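PDB 6UAV: Glyco_hydro_cc domain-containing protein from Pseudomonas viridiflava, which probably hydrolyses internal linkages of beta-1,3-glucans, acting as an endo-beta-1,3-glucanase of glycoside hydrolase family 128. Local coordinates for residues Q196-A208 / W225-L239. Residues are numbered along the deposited sequence; the frame is centred on the assembly and turned at random.
Sequences QIDSLEKQKQQMA and WFTGRMTPDPHFSSL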
loop_
_atom_site.group_PDB
_atom_site.type_symbol
_atom_site.label_atom_id
_atom_site.label_comp_id
_atom_site.label_asym_id
_atom_site.label_seq_id
_atom_site.Cartn_x
_atom_site.Cartn_y
_atom_site.Cartn_z
ATOM N N GLN A 196 15.239 -7.942 17.222
ATOM C CA GLN A 196 13.806 -7.778 17.587
ATOM C C GLN A 196 13.515 -6.304 17.825
ATOM O O GLN A 196 14.358 -5.610 18.445
ATOM C CB GLN A 196 13.373 -8.635 18.772
ATOM C CG GLN A 196 14.128 -8.389 20.073
ATOM C CD GLN A 196 15.229 -9.386 20.293
ATOM O OE1 GLN A 196 16.136 -9.559 19.469
ATOM N NE2 GLN A 196 15.116 -10.101 21.407
ATOM N N ILE A 197 12.367 -5.841 17.344
ATOM C CA ILE A 197 11.951 -4.423 17.493
ATOM C C ILE A 197 11.026 -4.367 18.702
ATOM O O ILE A 197 9.811 -4.534 18.527
ATOM C CB ILE A 197 11.317 -3.886 16.208
ATOM C CG1 ILE A 197 12.236 -4.083 14.999
ATOM C CG2 ILE A 197 10.920 -2.424 16.401
ATOM C CD1 ILE A 197 13.571 -3.378 15.125
ATOM N N ASP A 198 11.608 -4.222 19.890
ATOM C CA ASP A 198 10.909 -4.433 21.187
ATOM C C ASP A 198 10.969 -3.106 21.965
ATOM O O ASP A 198 10.705 -3.113 23.158
ATOM C CB ASP A 198 11.509 -5.610 21.949
ATOM C CG ASP A 198 13.030 -5.422 22.080
ATOM O OD1 ASP A 198 13.559 -4.523 21.457
ATOM O OD2 ASP A 198 13.544 -6.090 23.079
ATOM N N SER A 199 11.244 -2.000 21.276
ATOM C CA SER A 199 11.230 -0.652 21.882
ATOM C C SER A 199 10.775 0.381 20.846
ATOM O O SER A 199 10.929 0.189 19.587
ATOM C CB SER A 199 12.575 -0.273 22.502
ATOM O OG SER A 199 13.556 -0.053 21.492
ATOM N N LEU A 200 10.304 1.509 21.346
ATOM C CA LEU A 200 10.027 2.669 20.471
ATOM C C LEU A 200 11.312 3.170 19.774
ATOM O O LEU A 200 11.236 3.506 18.548
ATOM C CB LEU A 200 9.318 3.779 21.258
ATOM C CG LEU A 200 9.186 5.112 20.501
ATOM C CD1 LEU A 200 8.304 4.944 19.252
ATOM C CD2 LEU A 200 8.675 6.254 21.384
ATOM N N GLU A 201 12.440 3.326 20.470
ATOM C CA GLU A 201 13.649 3.817 19.774
ATOM C C GLU A 201 13.883 2.871 18.530
ATOM O O GLU A 201 14.234 3.374 17.475
ATOM C CB GLU A 201 14.868 3.942 20.700
ATOM C CG GLU A 201 15.714 5.245 20.430
ATOM C CD GLU A 201 14.984 6.604 20.336
ATOM O OE1 GLU A 201 14.214 6.960 21.273
ATOM O OE2 GLU A 201 15.160 7.336 19.313
ATOM N N LYS A 202 13.687 1.568 18.692
ATOM C CA LYS A 202 14.166 0.591 17.680
ATOM C C LYS A 202 13.221 0.764 16.501
ATOM O O LYS A 202 13.710 0.776 15.399
ATOM C CB LYS A 202 14.176 -0.829 18.238
ATOM C CG LYS A 202 15.379 -1.121 19.123
ATOM C CD LYS A 202 15.466 -2.571 19.586
ATOM C CE LYS A 202 16.438 -2.720 20.745
ATOM N NZ LYS A 202 16.568 -4.099 21.284
ATOM N N GLN A 203 11.938 1.021 16.759
ATOM C CA GLN A 203 10.995 1.248 15.626
ATOM C C GLN A 203 11.347 2.588 14.981
ATOM O O GLN A 203 11.281 2.695 13.745
ATOM C CB GLN A 203 9.524 1.227 16.057
ATOM C CG GLN A 203 8.542 1.133 14.914
ATOM C CD GLN A 203 8.697 -0.144 14.127
ATOM O OE1 GLN A 203 9.256 -0.119 13.054
ATOM N NE2 GLN A 203 8.147 -1.236 14.637
ATOM N N LYS A 204 11.712 3.607 15.790
ATOM C CA LYS A 204 12.082 4.945 15.210
ATOM C C LYS A 204 13.321 4.782 14.331
ATOM O O LYS A 204 13.402 5.344 13.190
ATOM C CB LYS A 204 12.318 6.000 16.304
ATOM C CG LYS A 204 11.071 6.553 16.986
ATOM C CD LYS A 204 11.360 7.479 18.160
ATOM C CE LYS A 204 11.931 8.793 17.676
ATOM N NZ LYS A 204 12.257 9.651 18.829
ATOM N N GLN A 205 14.306 4.033 14.830
ATOM C CA GLN A 205 15.564 3.781 14.079
ATOM C C GLN A 205 15.203 3.136 12.737
ATOM O O GLN A 205 15.729 3.542 11.679
ATOM C CB GLN A 205 16.517 2.981 14.952
ATOM C CG GLN A 205 17.928 2.891 14.380
ATOM C CD GLN A 205 18.084 1.916 13.240
ATOM O OE1 GLN A 205 17.362 0.920 13.132
ATOM N NE2 GLN A 205 19.031 2.201 12.359
ATOM N N GLN A 206 14.359 2.122 12.768
ATOM C CA GLN A 206 14.056 1.356 11.545
ATOM C C GLN A 206 13.141 2.193 10.630
ATOM O O GLN A 206 13.373 2.180 9.399
ATOM C CB GLN A 206 13.434 0.017 11.900
ATOM C CG GLN A 206 14.492 -1.030 12.178
ATOM C CD GLN A 206 15.335 -1.288 10.941
ATOM O OE1 GLN A 206 14.819 -1.845 9.958
ATOM N NE2 GLN A 206 16.611 -0.859 10.978
ATOM N N MET A 207 12.224 2.986 11.186
ATOM C CA MET A 207 11.412 3.925 10.368
ATOM C C MET A 207 12.342 4.887 9.649
ATOM O O MET A 207 12.173 5.096 8.432
ATOM C CB MET A 207 10.412 4.712 11.234
ATOM C CG MET A 207 9.747 5.826 10.462
ATOM S SD MET A 207 8.643 6.756 11.519
ATOM C CE MET A 207 7.234 5.646 11.477
ATOM N N ALA A 208 13.311 5.460 10.329
ATOM C CA ALA A 208 14.200 6.432 9.648
ATOM C C ALA A 208 14.958 5.722 8.504
ATOM O O ALA A 208 15.084 6.275 7.407
ATOM C CB ALA A 208 15.126 7.085 10.664
ATOM N N TRP A 225 3.012 3.752 5.777
ATOM C CA TRP A 225 3.345 3.135 7.073
ATOM C C TRP A 225 2.138 2.382 7.629
ATOM O O TRP A 225 0.990 2.933 7.647
ATOM C CB TRP A 225 3.868 4.196 8.053
ATOM C CG TRP A 225 4.291 3.639 9.374
ATOM C CD1 TRP A 225 3.543 3.473 10.501
ATOM C CD2 TRP A 225 5.581 3.095 9.664
ATOM N NE1 TRP A 225 4.288 2.889 11.492
ATOM C CE2 TRP A 225 5.563 2.667 11.007
ATOM C CE3 TRP A 225 6.762 3.005 8.930
ATOM C CZ2 TRP A 225 6.658 2.027 11.587
ATOM C CZ3 TRP A 225 7.873 2.457 9.537
ATOM C CH2 TRP A 225 7.811 1.955 10.835
ATOM N N PHE A 226 2.402 1.235 8.232
ATOM C CA PHE A 226 1.390 0.471 8.993
ATOM C C PHE A 226 1.673 0.696 10.487
ATOM O O PHE A 226 2.703 0.220 10.958
ATOM C CB PHE A 226 1.420 -1.008 8.627
ATOM C CG PHE A 226 0.236 -1.733 9.174
ATOM C CD1 PHE A 226 0.275 -2.199 10.467
ATOM C CD2 PHE A 226 -0.960 -1.807 8.481
ATOM C CE1 PHE A 226 -0.817 -2.811 11.034
ATOM C CE2 PHE A 226 -2.064 -2.429 9.027
ATOM C CZ PHE A 226 -1.969 -2.940 10.299
ATOM N N THR A 227 0.821 1.434 11.227
ATOM C CA THR A 227 -0.482 1.974 10.831
ATOM C C THR A 227 -0.876 3.154 11.728
ATOM O O THR A 227 -0.045 3.640 12.527
ATOM C CB THR A 227 -1.576 0.899 10.944
ATOM O OG1 THR A 227 -2.862 1.335 10.479
ATOM C CG2 THR A 227 -1.713 0.393 12.370
ATOM N N GLY A 228 -2.109 3.650 11.596
ATOM C CA GLY A 228 -2.562 4.780 12.437
ATOM C C GLY A 228 -2.582 4.376 13.911
ATOM O O GLY A 228 -1.905 4.955 14.741
ATOM N N ARG A 229 -3.365 3.380 14.238
ATOM C CA ARG A 229 -3.469 2.827 15.588
ATOM C C ARG A 229 -3.644 1.339 15.531
ATOM O O ARG A 229 -4.393 0.855 14.656
ATOM C CB ARG A 229 -4.760 3.291 16.287
ATOM C CG ARG A 229 -4.921 4.784 16.359
ATOM C CD ARG A 229 -6.247 5.101 17.031
ATOM N NE ARG A 229 -6.183 6.520 17.225
ATOM C CZ ARG A 229 -6.569 7.429 16.351
ATOM N NH1 ARG A 229 -6.397 8.706 16.651
ATOM N NH2 ARG A 229 -7.089 7.070 15.188
ATOM N N MET A 230 -3.043 0.647 16.472
ATOM C CA MET A 230 -3.353 -0.779 16.742
ATOM C C MET A 230 -3.106 -1.010 18.218
ATOM O O MET A 230 -2.319 -0.284 18.822
ATOM C CB MET A 230 -2.454 -1.730 15.928
ATOM C CG MET A 230 -0.974 -1.530 16.157
ATOM S SD MET A 230 0.055 -2.526 15.060
ATOM C CE MET A 230 -0.482 -4.157 15.556
ATOM N N THR A 231 -3.800 -1.991 18.754
ATOM C CA THR A 231 -3.681 -2.435 20.155
ATOM C C THR A 231 -3.906 -3.946 20.146
ATOM O O THR A 231 -4.815 -4.404 19.449
ATOM C CB THR A 231 -4.719 -1.739 21.056
ATOM O OG1 THR A 231 -4.292 -1.989 22.385
ATOM C CG2 THR A 231 -6.123 -2.273 20.902
ATOM N N PRO A 232 -3.083 -4.766 20.843
ATOM C CA PRO A 232 -1.807 -4.337 21.419
ATOM C C PRO A 232 -0.829 -3.929 20.313
ATOM O O PRO A 232 -1.077 -4.201 19.149
ATOM C CB PRO A 232 -1.245 -5.535 22.208
ATOM C CG PRO A 232 -2.150 -6.704 21.871
ATOM C CD PRO A 232 -3.354 -6.183 21.103
ATOM N N ASP A 233 0.221 -3.218 20.686
ATOM C CA ASP A 233 1.168 -2.589 19.743
ATOM C C ASP A 233 2.602 -2.974 20.178
ATOM O O ASP A 233 3.350 -2.135 20.672
ATOM C CB ASP A 233 0.935 -1.084 19.735
ATOM C CG ASP A 233 1.581 -0.440 18.548
ATOM O OD1 ASP A 233 2.221 -1.171 17.812
ATOM O OD2 ASP A 233 1.611 0.766 18.487
ATOM N N PRO A 234 2.975 -4.262 20.162
ATOM C CA PRO A 234 4.254 -4.724 20.736
ATOM C C PRO A 234 5.503 -4.152 20.053
ATOM O O PRO A 234 6.536 -4.116 20.697
ATOM C CB PRO A 234 4.201 -6.251 20.548
ATOM C CG PRO A 234 3.253 -6.446 19.401
ATOM C CD PRO A 234 2.193 -5.383 19.634
ATOM N N HIS A 235 5.397 -3.683 18.813
ATOM C CA HIS A 235 6.526 -3.078 18.072
ATOM C C HIS A 235 6.435 -1.555 18.103
ATOM O O HIS A 235 7.159 -0.908 17.416
ATOM C CB HIS A 235 6.599 -3.701 16.664
ATOM C CG HIS A 235 6.733 -5.187 16.727
ATOM N ND1 HIS A 235 7.792 -5.840 17.327
ATOM C CD2 HIS A 235 5.864 -6.139 16.319
ATOM C CE1 HIS A 235 7.574 -7.160 17.271
ATOM N NE2 HIS A 235 6.407 -7.348 16.627
ATOM N N PHE A 236 5.445 -0.987 18.773
ATOM C CA PHE A 236 5.302 0.490 18.819
ATOM C C PHE A 236 5.107 1.048 17.412
ATOM O O PHE A 236 5.750 2.015 17.092
ATOM C CB PHE A 236 6.539 1.086 19.483
ATOM C CG PHE A 236 6.774 0.585 20.883
ATOM C CD1 PHE A 236 7.447 -0.600 21.122
ATOM C CD2 PHE A 236 6.261 1.292 21.955
ATOM C CE1 PHE A 236 7.633 -1.067 22.424
ATOM C CE2 PHE A 236 6.456 0.817 23.242
ATOM C CZ PHE A 236 7.144 -0.359 23.468
ATOM N N SER A 237 4.194 0.470 16.631
ATOM C CA SER A 237 3.929 0.785 15.205
ATOM C C SER A 237 2.877 1.898 15.014
ATOM O O SER A 237 2.797 2.443 13.913
ATOM C CB SER A 237 3.527 -0.502 14.478
ATOM O OG SER A 237 4.009 -0.497 13.146
ATOM N N SER A 238 2.159 2.298 16.058
ATOM C CA SER A 238 1.068 3.319 15.947
ATOM C C SER A 238 1.608 4.750 15.742
ATOM O O SER A 238 2.487 5.208 16.518
ATOM C CB SER A 238 0.130 3.283 17.152
ATOM O OG SER A 238 -0.549 2.027 17.233
ATOM N N LEU A 239 1.022 5.481 14.788
ATOM C CA LEU A 239 1.315 6.908 14.548
ATOM C C LEU A 239 0.368 7.832 15.335
ATOM O O LEU A 239 0.722 9.000 15.502
ATOM C CB LEU A 239 1.149 7.217 13.073
ATOM C CG LEU A 239 1.990 6.426 12.084
ATOM C CD1 LEU A 239 1.555 6.792 10.694
ATOM C CD2 LEU A 239 3.473 6.668 12.243
#
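Two hydrogen bonds, both made at His235, tie the loop after strand 220-225 to helix 200-216 and the loop leading into it. His235 ND1 donates to Ile197 O over 2.7 Å, nearly straight at 173° and with the acceptor lying in the imidazole plane, which fixes the turn of the ring, so that ND1 carries a proton. The backbone carbonyl of the same residue is taken by Gln203, whose NE2 reaches His235 O at 3.0 Å, almost within its own amide plane. Gln203 NE2 also donates to Asn187 O, so the buried amide links the helix to two loops; Gln203 OE1 lies at the indole edge, 3.4 Å from Trp225 CH2. The indole is held from its other end by Trp225 NE1, which donates in plane to a lone pair of Ser237 O at 2.9 Å. In this TIM barrel the contact packs helix 200-216 against the long loop that follows the eighth and last parallel strand. Further along the helix the contacts are largely apolar. Met207 extends with CG anti to the backbone N (chi1 170°) and SD anti to CA (chi2 -178°), then bends at the sulfur, setting CE 3.4 Å from the centre of the six-membered ring of Trp225, a CH-pi contact squarely over the face. Met207 CE also meets Leu239 CD2 at 4.0 Å. Phe236, ending a type I turn from Asp233, lays one ring face against the backbone N of Leu200, offset toward the rim, its CD1 3.6 Å from Leu200 N.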